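Long-range contact in ABC transporter, substrate binding protein (Aeropyrum pernix, PDB 3EAF), which binds a magnesium ion and probably captures a small solute outside the cell for delivery to the membrane subunits of an ABC transporter: residues A79-D93 / I100-K114. Sequence-based numbering, arbitrary orientation.
Sequences AIIGWGTADTEKLSD and ITYISASYSAKLLVK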
ATOM      1  N   ALA A  79     -17.377   8.413   3.607  1.00 10.27           N
ATOM      2  CA  ALA A  79     -16.189   7.677   3.196  1.00  9.81           C
ATOM      3  C   ALA A  79     -14.952   8.274   3.859  1.00  9.44           C
ATOM      4  O   ALA A  79     -14.925   9.462   4.172  1.00  9.15           O
ATOM      5  CB  ALA A  79     -16.043   7.688   1.664  1.00  9.58           C
ATOM      6  N   ILE A  80     -13.947   7.430   4.084  1.00  9.17           N
ATOM      7  CA  ILE A  80     -12.655   7.863   4.606  1.00  9.07           C
ATOM      8  C   ILE A  80     -11.540   7.255   3.773  1.00  9.06           C
ATOM      9  O   ILE A  80     -11.549   6.049   3.478  1.00  9.07           O
ATOM     10  CB  ILE A  80     -12.454   7.462   6.096  1.00  9.09           C
ATOM     11  CG1 ILE A  80     -13.448   8.211   6.990  1.00  8.92           C
ATOM     12  CG2 ILE A  80     -11.014   7.755   6.553  1.00  9.45           C
ATOM     13  CD1 ILE A  80     -13.604   7.607   8.395  1.00  9.34           C
ATOM     14  N   ILE A  81     -10.597   8.107   3.388  1.00  8.83           N
ATOM     15  CA  ILE A  81      -9.354   7.684   2.770  1.00  8.59           C
ATOM     16  C   ILE A  81      -8.350   7.603   3.906  1.00  8.84           C
ATOM     17  O   ILE A  81      -7.927   8.633   4.449  1.00  9.24           O
ATOM     18  CB  ILE A  81      -8.899   8.687   1.676  1.00  8.83           C
ATOM     19  CG1 ILE A  81     -10.003   8.871   0.613  1.00  8.54           C
ATOM     20  CG2 ILE A  81      -7.543   8.273   1.061  1.00  7.92           C
ATOM     21  CD1 ILE A  81     -10.340   7.620  -0.219  1.00  8.96           C
ATOM     22  N   GLY A  82      -7.996   6.376   4.286  1.00  8.86           N
ATOM     23  CA  GLY A  82      -7.235   6.141   5.509  1.00  8.74           C
ATOM     24  C   GLY A  82      -5.799   5.697   5.325  1.00  8.70           C
ATOM     25  O   GLY A  82      -5.254   5.744   4.218  1.00  8.75           O
ATOM     26  N   TRP A  83      -5.195   5.240   6.422  1.00  8.61           N
ATOM     27  CA  TRP A  83      -3.760   4.990   6.461  1.00  8.25           C
ATOM     28  C   TRP A  83      -3.361   3.657   7.140  1.00  8.25           C
ATOM     29  O   TRP A  83      -3.353   2.614   6.488  1.00  8.38           O
ATOM     30  CB  TRP A  83      -3.017   6.204   7.060  1.00  7.83           C
ATOM     31  CG  TRP A  83      -1.519   6.057   7.067  1.00  7.88           C
ATOM     32  CD1 TRP A  83      -0.713   5.856   8.156  1.00  7.26           C
ATOM     33  CD2 TRP A  83      -0.652   6.071   5.922  1.00  7.31           C
ATOM     34  NE1 TRP A  83       0.605   5.747   7.758  1.00  7.24           N
ATOM     35  CE2 TRP A  83       0.668   5.880   6.394  1.00  7.02           C
ATOM     36  CE3 TRP A  83      -0.865   6.228   4.544  1.00  7.04           C
ATOM     37  CZ2 TRP A  83       1.773   5.837   5.533  1.00  7.09           C
ATOM     38  CZ3 TRP A  83       0.238   6.188   3.688  1.00  7.70           C
ATOM     39  CH2 TRP A  83       1.539   5.988   4.188  1.00  7.63           C
ATOM     40  N   GLY A  84      -3.048   3.693   8.432  1.00  8.19           N
ATOM     41  CA  GLY A  84      -2.267   2.621   9.074  1.00  8.51           C
ATOM     42  C   GLY A  84      -2.987   1.304   9.296  1.00  8.56           C
ATOM     43  O   GLY A  84      -4.197   1.284   9.513  1.00  8.46           O
ATOM     44  N   THR A  85      -2.243   0.200   9.238  1.00  8.72           N
ATOM     45  CA  THR A  85      -2.828  -1.136   9.461  1.00  8.65           C
ATOM     46  C   THR A  85      -3.505  -1.270  10.827  1.00  9.11           C
ATOM     47  O   THR A  85      -4.657  -1.718  10.904  1.00  8.88           O
ATOM     48  CB  THR A  85      -1.787  -2.272   9.262  1.00  8.71           C
ATOM     49  OG1 THR A  85      -1.494  -2.401   7.871  1.00  7.54           O
ATOM     50  CG2 THR A  85      -2.319  -3.620   9.778  1.00  8.22           C
ATOM     51  N   ALA A  86      -2.795  -0.886  11.890  1.00  9.35           N
ATOM     52  CA  ALA A  86      -3.327  -0.992  13.253  1.00 10.04           C
ATOM     53  C   ALA A  86      -4.662  -0.265  13.400  1.00 10.28           C
ATOM     54  O   ALA A  86      -5.656  -0.873  13.800  1.00 10.39           O
ATOM     55  CB  ALA A  86      -2.309  -0.481  14.297  1.00  9.99           C
ATOM     56  N   ASP A  87      -4.692   1.024  13.064  1.00 10.61           N
ATOM     57  CA  ASP A  87      -5.934   1.791  13.198  1.00 10.88           C
ATOM     58  C   ASP A  87      -7.055   1.362  12.241  1.00 10.83           C
ATOM     59  O   ASP A  87      -8.217   1.294  12.650  1.00 10.98           O
ATOM     60  CB  ASP A  87      -5.707   3.312  13.181  1.00 10.79           C
ATOM     61  CG  ASP A  87      -4.846   3.781  12.024  1.00 11.47           C
ATOM     62  OD1 ASP A  87      -3.604   3.623  12.080  1.00 11.48           O
ATOM     63  OD2 ASP A  87      -5.409   4.362  11.079  1.00 10.48           O
ATOM     64  N   THR A  88      -6.708   1.061  10.985  1.00 10.77           N
ATOM     65  CA  THR A  88      -7.700   0.608  10.005  1.00 10.24           C
ATOM     66  C   THR A  88      -8.363  -0.691  10.465  1.00 10.76           C
ATOM     67  O   THR A  88      -9.585  -0.839  10.338  1.00 10.60           O
ATOM     68  CB  THR A  88      -7.114   0.452   8.571  1.00 10.12           C
ATOM     69  OG1 THR A  88      -6.349   1.610   8.218  1.00  9.44           O
ATOM     70  CG2 THR A  88      -8.228   0.265   7.547  1.00  9.81           C
ATOM     71  N   GLU A  89      -7.554  -1.618  10.992  1.00 11.15           N
ATOM     72  CA  GLU A  89      -8.046  -2.884  11.564  1.00 11.85           C
ATOM     73  C   GLU A  89      -8.935  -2.670  12.785  1.00 12.10           C
ATOM     74  O   GLU A  89     -10.021  -3.261  12.889  1.00 11.86           O
ATOM     75  CB  GLU A  89      -6.882  -3.824  11.920  1.00 11.67           C
ATOM     76  CG  GLU A  89      -6.353  -4.650  10.742  1.00 12.13           C
ATOM     77  CD  GLU A  89      -5.230  -5.611  11.120  1.00 12.46           C
ATOM     78  OE1 GLU A  89      -4.981  -5.790  12.332  1.00 13.89           O
ATOM     79  OE2 GLU A  89      -4.597  -6.181  10.198  1.00 11.82           O
ATOM     80  N   LYS A  90      -8.464  -1.829  13.704  1.00 12.69           N
ATOM     81  CA  LYS A  90      -9.198  -1.493  14.919  1.00 13.55           C
ATOM     82  C   LYS A  90     -10.576  -0.911  14.599  1.00 13.78           C
ATOM     83  O   LYS A  90     -11.565  -1.248  15.259  1.00 13.72           O
ATOM     84  CB  LYS A  90      -8.381  -0.516  15.777  1.00 14.24           C
ATOM     85  CG  LYS A  90      -9.078   0.016  17.044  1.00 16.08           C
ATOM     86  CD  LYS A  90      -9.076  -1.006  18.182  1.00 18.67           C
ATOM     87  CE  LYS A  90      -9.501  -0.366  19.520  1.00 18.88           C
ATOM     88  NZ  LYS A  90      -8.363   0.309  20.242  1.00 20.90           N
ATOM     89  N   LEU A  91     -10.636  -0.064  13.572  1.00 13.75           N
ATOM     90  CA  LEU A  91     -11.882   0.614  13.204  1.00 13.88           C
ATOM     91  C   LEU A  91     -12.797  -0.184  12.279  1.00 14.14           C
ATOM     92  O   LEU A  91     -13.952   0.193  12.088  1.00 14.35           O
ATOM     93  CB  LEU A  91     -11.580   1.968  12.568  1.00 13.52           C
ATOM     94  CG  LEU A  91     -10.998   3.043  13.490  1.00 14.05           C
ATOM     95  CD1 LEU A  91     -10.382   4.157  12.659  1.00 14.50           C
ATOM     96  CD2 LEU A  91     -12.062   3.590  14.446  1.00 14.98           C
ATOM     97  N   SER A  92     -12.296  -1.278  11.710  1.00 13.91           N
ATOM     98  CA  SER A  92     -13.029  -1.983  10.656  1.00 14.19           C
ATOM     99  C   SER A  92     -14.465  -2.398  11.036  1.00 14.69           C
ATOM    100  O   SER A  92     -15.378  -2.285  10.214  1.00 14.67           O
ATOM    101  CB  SER A  92     -12.223  -3.176  10.127  1.00 13.88           C
ATOM    102  OG  SER A  92     -11.845  -4.046  11.179  1.00 13.12           O
ATOM    103  N   ASP A  93     -14.662  -2.869  12.271  1.00 15.06           N
ATOM    104  CA  ASP A  93     -15.991  -3.297  12.725  1.00 15.49           C
ATOM    105  C   ASP A  93     -16.900  -2.087  12.943  1.00 15.74           C
ATOM    106  O   ASP A  93     -18.097  -2.140  12.648  1.00 15.42           O
ATOM    107  CB  ASP A  93     -15.910  -4.131  14.017  1.00 15.64           C
ATOM    108  CG  ASP A  93     -15.532  -5.599  13.772  1.00 16.62           C
ATOM    109  OD1 ASP A  93     -15.667  -6.105  12.635  1.00 17.31           O
ATOM    110  OD2 ASP A  93     -15.106  -6.263  14.742  1.00 17.24           O
ATOM    111  N   ILE A 100     -19.537   3.491   6.720  1.00 14.41           N
ATOM    112  CA  ILE A 100     -18.590   4.425   6.105  1.00 13.71           C
ATOM    113  C   ILE A 100     -17.599   3.638   5.244  1.00 13.49           C
ATOM    114  O   ILE A 100     -16.879   2.767   5.757  1.00 13.41           O
ATOM    115  CB  ILE A 100     -17.835   5.257   7.186  1.00 13.91           C
ATOM    116  CG1 ILE A 100     -18.825   6.123   7.986  1.00 14.04           C
ATOM    117  CG2 ILE A 100     -16.721   6.117   6.557  1.00 13.79           C
ATOM    118  CD1 ILE A 100     -18.200   6.923   9.143  1.00 13.69           C
ATOM    119  N   THR A 101     -17.585   3.916   3.938  1.00 12.92           N
ATOM    120  CA  THR A 101     -16.643   3.265   3.013  1.00 12.14           C
ATOM    121  C   THR A 101     -15.210   3.693   3.355  1.00 11.74           C
ATOM    122  O   THR A 101     -14.909   4.887   3.432  1.00 11.78           O
ATOM    123  CB  THR A 101     -16.975   3.575   1.527  1.00 12.54           C
ATOM    124  OG1 THR A 101     -18.143   2.848   1.134  1.00 11.81           O
ATOM    125  CG2 THR A 101     -15.822   3.169   0.604  1.00 12.25           C
ATOM    126  N   TYR A 102     -14.337   2.710   3.564  1.00 10.67           N
ATOM    127  CA  TYR A 102     -12.997   2.981   4.078  1.00  9.76           C
ATOM    128  C   TYR A 102     -11.953   2.435   3.115  1.00  9.36           C
ATOM    129  O   TYR A 102     -11.826   1.216   2.952  1.00  8.98           O
ATOM    130  CB  TYR A 102     -12.834   2.345   5.466  1.00  9.81           C
ATOM    131  CG  TYR A 102     -11.859   3.059   6.379  1.00  9.36           C
ATOM    132  CD1 TYR A 102     -12.321   3.899   7.386  1.00  9.58           C
ATOM    133  CD2 TYR A 102     -10.485   2.889   6.241  1.00  9.10           C
ATOM    134  CE1 TYR A 102     -11.442   4.563   8.230  1.00  9.72           C
ATOM    135  CE2 TYR A 102      -9.589   3.556   7.088  1.00  9.94           C
ATOM    136  CZ  TYR A 102     -10.083   4.386   8.078  1.00 10.18           C
ATOM    137  OH  TYR A 102      -9.224   5.049   8.920  1.00 10.91           O
ATOM    138  N   ILE A 103     -11.226   3.344   2.468  1.00  9.02           N
ATOM    139  CA  ILE A 103     -10.191   2.984   1.509  1.00  8.93           C
ATOM    140  C   ILE A 103      -8.831   3.356   2.084  1.00  9.16           C
ATOM    141  O   ILE A 103      -8.530   4.541   2.295  1.00  9.50           O
ATOM    142  CB  ILE A 103     -10.403   3.662   0.131  1.00  9.14           C
ATOM    143  CG1 ILE A 103     -11.799   3.331  -0.419  1.00  9.15           C
ATOM    144  CG2 ILE A 103      -9.298   3.223  -0.849  1.00  9.00           C
ATOM    145  CD1 ILE A 103     -12.255   4.184  -1.608  1.00  8.93           C
ATOM    146  N   SER A 104      -8.003   2.340   2.320  1.00  8.97           N
ATOM    147  CA  SER A 104      -6.805   2.516   3.126  1.00  8.39           C
ATOM    148  C   SER A 104      -5.511   2.307   2.370  1.00  8.12           C
ATOM    149  O   SER A 104      -5.442   1.533   1.413  1.00  8.14           O
ATOM    150  CB  SER A 104      -6.849   1.583   4.341  1.00  8.61           C
ATOM    151  OG  SER A 104      -7.013   0.230   3.945  1.00  8.29           O
ATOM    152  N   ALA A 105      -4.486   3.021   2.817  1.00  7.75           N
ATOM    153  CA  ALA A 105      -3.114   2.724   2.462  1.00  8.11           C
ATOM    154  C   ALA A 105      -2.679   1.366   3.016  1.00  8.04           C
ATOM    155  O   ALA A 105      -1.845   0.694   2.415  1.00  8.72           O
ATOM    156  CB  ALA A 105      -2.209   3.804   2.964  1.00  7.95           C
ATOM    157  N   SER A 106      -3.233   0.966   4.157  1.00  7.99           N
ATOM    158  CA  SER A 106      -3.014  -0.391   4.660  1.00  8.02           C
ATOM    159  C   SER A 106      -3.613  -1.396   3.690  1.00  7.68           C
ATOM    160  O   SER A 106      -4.780  -1.277   3.312  1.00  7.82           O
ATOM    161  CB  SER A 106      -3.661  -0.595   6.025  1.00  7.96           C
ATOM    162  OG  SER A 106      -3.612  -1.974   6.372  1.00  8.85           O
ATOM    163  N   TYR A 107      -2.805  -2.373   3.281  1.00  7.26           N
ATOM    164  CA  TYR A 107      -3.299  -3.466   2.450  1.00  7.09           C
ATOM    165  C   TYR A 107      -3.377  -4.784   3.239  1.00  7.53           C
ATOM    166  O   TYR A 107      -3.153  -5.859   2.686  1.00  7.67           O
ATOM    167  CB  TYR A 107      -2.454  -3.616   1.177  1.00  6.77           C
ATOM    168  CG  TYR A 107      -2.162  -2.314   0.447  1.00  6.14           C
ATOM    169  CD1 TYR A 107      -3.190  -1.431   0.092  1.00  6.15           C
ATOM    170  CD2 TYR A 107      -0.857  -1.976   0.100  1.00  6.42           C
ATOM    171  CE1 TYR A 107      -2.914  -0.234  -0.586  1.00  7.21           C
ATOM    172  CE2 TYR A 107      -0.568  -0.799  -0.572  1.00  5.74           C
ATOM    173  CZ  TYR A 107      -1.592   0.065  -0.911  1.00  6.66           C
ATOM    174  OH  TYR A 107      -1.284   1.230  -1.568  1.00  7.24           O
ATOM    175  N   SER A 108      -3.712  -4.699   4.527  1.00  7.56           N
ATOM    176  CA  SER A 108      -3.837  -5.891   5.383  1.00  7.96           C
ATOM    177  C   SER A 108      -4.883  -6.896   4.908  1.00  8.62           C
ATOM    178  O   SER A 108      -6.028  -6.525   4.625  1.00  8.10           O
ATOM    179  CB  SER A 108      -4.176  -5.495   6.830  1.00  8.25           C
ATOM    180  OG  SER A 108      -4.507  -6.647   7.599  1.00  8.08           O
ATOM    181  N   ALA A 109      -4.496  -8.174   4.883  1.00  8.92           N
ATOM    182  CA  ALA A 109      -5.402  -9.256   4.505  1.00  9.66           C
ATOM    183  C   ALA A 109      -6.583  -9.396   5.463  1.00 10.23           C
ATOM    184  O   ALA A 109      -7.658  -9.861   5.070  1.00 10.47           O
ATOM    185  CB  ALA A 109      -4.641 -10.579   4.387  1.00  9.63           C
ATOM    186  N   LYS A 110      -6.383  -8.983   6.715  1.00 10.75           N
ATOM    187  CA  LYS A 110      -7.437  -9.009   7.729  1.00 11.58           C
ATOM    188  C   LYS A 110      -8.652  -8.123   7.384  1.00 11.80           C
ATOM    189  O   LYS A 110      -9.752  -8.355   7.890  1.00 11.79           O
ATOM    190  CB  LYS A 110      -6.860  -8.665   9.113  1.00 11.64           C
ATOM    191  CG  LYS A 110      -5.799  -9.667   9.579  1.00 11.81           C
ATOM    192  CD  LYS A 110      -5.365  -9.450  11.018  1.00 12.72           C
ATOM    193  CE  LYS A 110      -4.482 -10.610  11.495  1.00 14.60           C
ATOM    194  NZ  LYS A 110      -3.921 -10.353  12.860  1.00 16.11           N
ATOM    195  N   LEU A 111      -8.481  -7.160   6.479  1.00 20.00           N
ATOM    196  CA  LEU A 111      -9.546  -6.256   6.061  1.00 20.00           C
ATOM    197  C   LEU A 111     -10.463  -6.917   5.038  1.00 20.00           C
ATOM    198  O   LEU A 111     -11.597  -6.390   4.875  1.00 12.16           O
ATOM    199  CB  LEU A 111      -8.958  -4.966   5.484  1.00 20.00           C
ATOM    200  CG  LEU A 111      -8.172  -4.084   6.458  1.00 20.00           C
ATOM    201  CD1 LEU A 111      -7.523  -2.921   5.724  1.00 20.00           C
ATOM    202  CD2 LEU A 111      -9.072  -3.584   7.577  1.00 20.00           C
ATOM    203  N   LEU A 112     -10.002  -7.903   4.352  1.00 12.62           N
ATOM    204  CA  LEU A 112     -10.716  -8.493   3.215  1.00 12.49           C
ATOM    205  C   LEU A 112     -12.134  -8.966   3.527  1.00 12.83           C
ATOM    206  O   LEU A 112     -13.000  -8.927   2.654  1.00 13.43           O
ATOM    207  CB  LEU A 112      -9.892  -9.635   2.593  1.00 12.49           C
ATOM    208  CG  LEU A 112      -8.527  -9.263   1.998  1.00 11.99           C
ATOM    209  CD1 LEU A 112      -7.700 -10.492   1.693  1.00 11.51           C
ATOM    210  CD2 LEU A 112      -8.672  -8.393   0.756  1.00 12.43           C
ATOM    211  N   VAL A 113     -12.366  -9.396   4.769  1.00 12.51           N
ATOM    212  CA  VAL A 113     -13.670  -9.908   5.196  1.00 12.44           C
ATOM    213  C   VAL A 113     -14.538  -8.841   5.886  1.00 12.48           C
ATOM    214  O   VAL A 113     -15.661  -9.124   6.325  1.00 12.26           O
ATOM    215  CB  VAL A 113     -13.531 -11.154   6.122  1.00 12.54           C
ATOM    216  CG1 VAL A 113     -12.975 -12.331   5.347  1.00 11.99           C
ATOM    217  CG2 VAL A 113     -12.664 -10.838   7.350  1.00 12.70           C
ATOM    218  N   LYS A 114     -14.015  -7.617   5.964  1.00 12.12           N
ATOM    219  CA  LYS A 114     -14.733  -6.510   6.599  1.00 12.30           C
ATOM    220  C   LYS A 114     -15.508  -5.759   5.521  1.00 12.11           C
ATOM    221  O   LYS A 114     -14.914  -5.286   4.557  1.00 12.22           O
ATOM    222  CB  LYS A 114     -13.762  -5.579   7.337  1.00 12.29           C
ATOM    223  CG  LYS A 114     -12.856  -6.270   8.363  1.00 12.77           C
ATOM    224  CD  LYS A 114     -13.651  -6.792   9.549  1.00 13.38           C
ATOM    225  CE  LYS A 114     -12.736  -7.375  10.615  1.00 14.00           C
ATOM    226  NZ  LYS A 114     -13.499  -8.143  11.638  1.00 14.12           N
TER
HETATM  227  O   HOH W   1      -6.691   4.409   8.825  1.00  8.61           O
HETATM  228  O   HOH W   2      -3.070  -7.504  13.352  1.00 17.66           O
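Glu89 and Ser108 form one of the strongest polar links between residues 79-93 and 100-114 in this periplasmic-binding-protein fold. Strands 79-82 and 101-104 are the parallel strands of a beta-alpha-beta unit whose crossover is helix 85-98, and the loop after the second strand folds back against that helix. Ser108 OG donates to Glu89 OE2 at 2.6 Å on the lone pair facing away from OE1, while a water links OE1 to Lys110 NZ. Ser108 turns OG away from its backbone N (chi1 171°), and the same oxygen accepts from Lys110 N, an ST turn; a short hydroxyl can thus serve loop and helix together. Thr85 OG1 and Ser106 OG lie 2.6 Å apart in a hydrogen bond, and Thr85 OG1 also binds a glycerol, probably from crystallisation. At the outer end, Lys114 curls past Ser92, bent at chi2 (-68°), to bring NZ into a salt bridge with Asp93 OD1, met on the syn side but out of the carboxylate plane.

Between the strands, Ile80 N donates to Thr101 O, Ile103 N to Ile80 O at 2.9 Å, and Gly82 N to Ile103 O. Ile81 CD1 lies alongside Ile103 on the sheet face packed by helix 18-38. On the other face the Tyr102 ring lies between strand 79-82 and helix 85-98. Ile80 CG2 makes an off-centre CH-pi contact with it, 4.1 Å from the centroid, and Thr88 CG2 approaches CE2 obliquely. Gly82 suits its place because a CB there would collide with Tyr102 CE2. Thr88 CG2 also touches Leu111 CD1 at 3.7 Å, letting one branched residue pack against the ring and the 3-10 turn. Its hydroxyl donates to Gly84 O at the helix N-cap. The buried Tyr102 OH is satisfied by a water 2.6 Å away, which accepts from Trp83 N and donates to Thr88 OG1 and to Asp87 OD2, whose partner oxygen OD1 is hydrogen-bonded to Tyr57 OH.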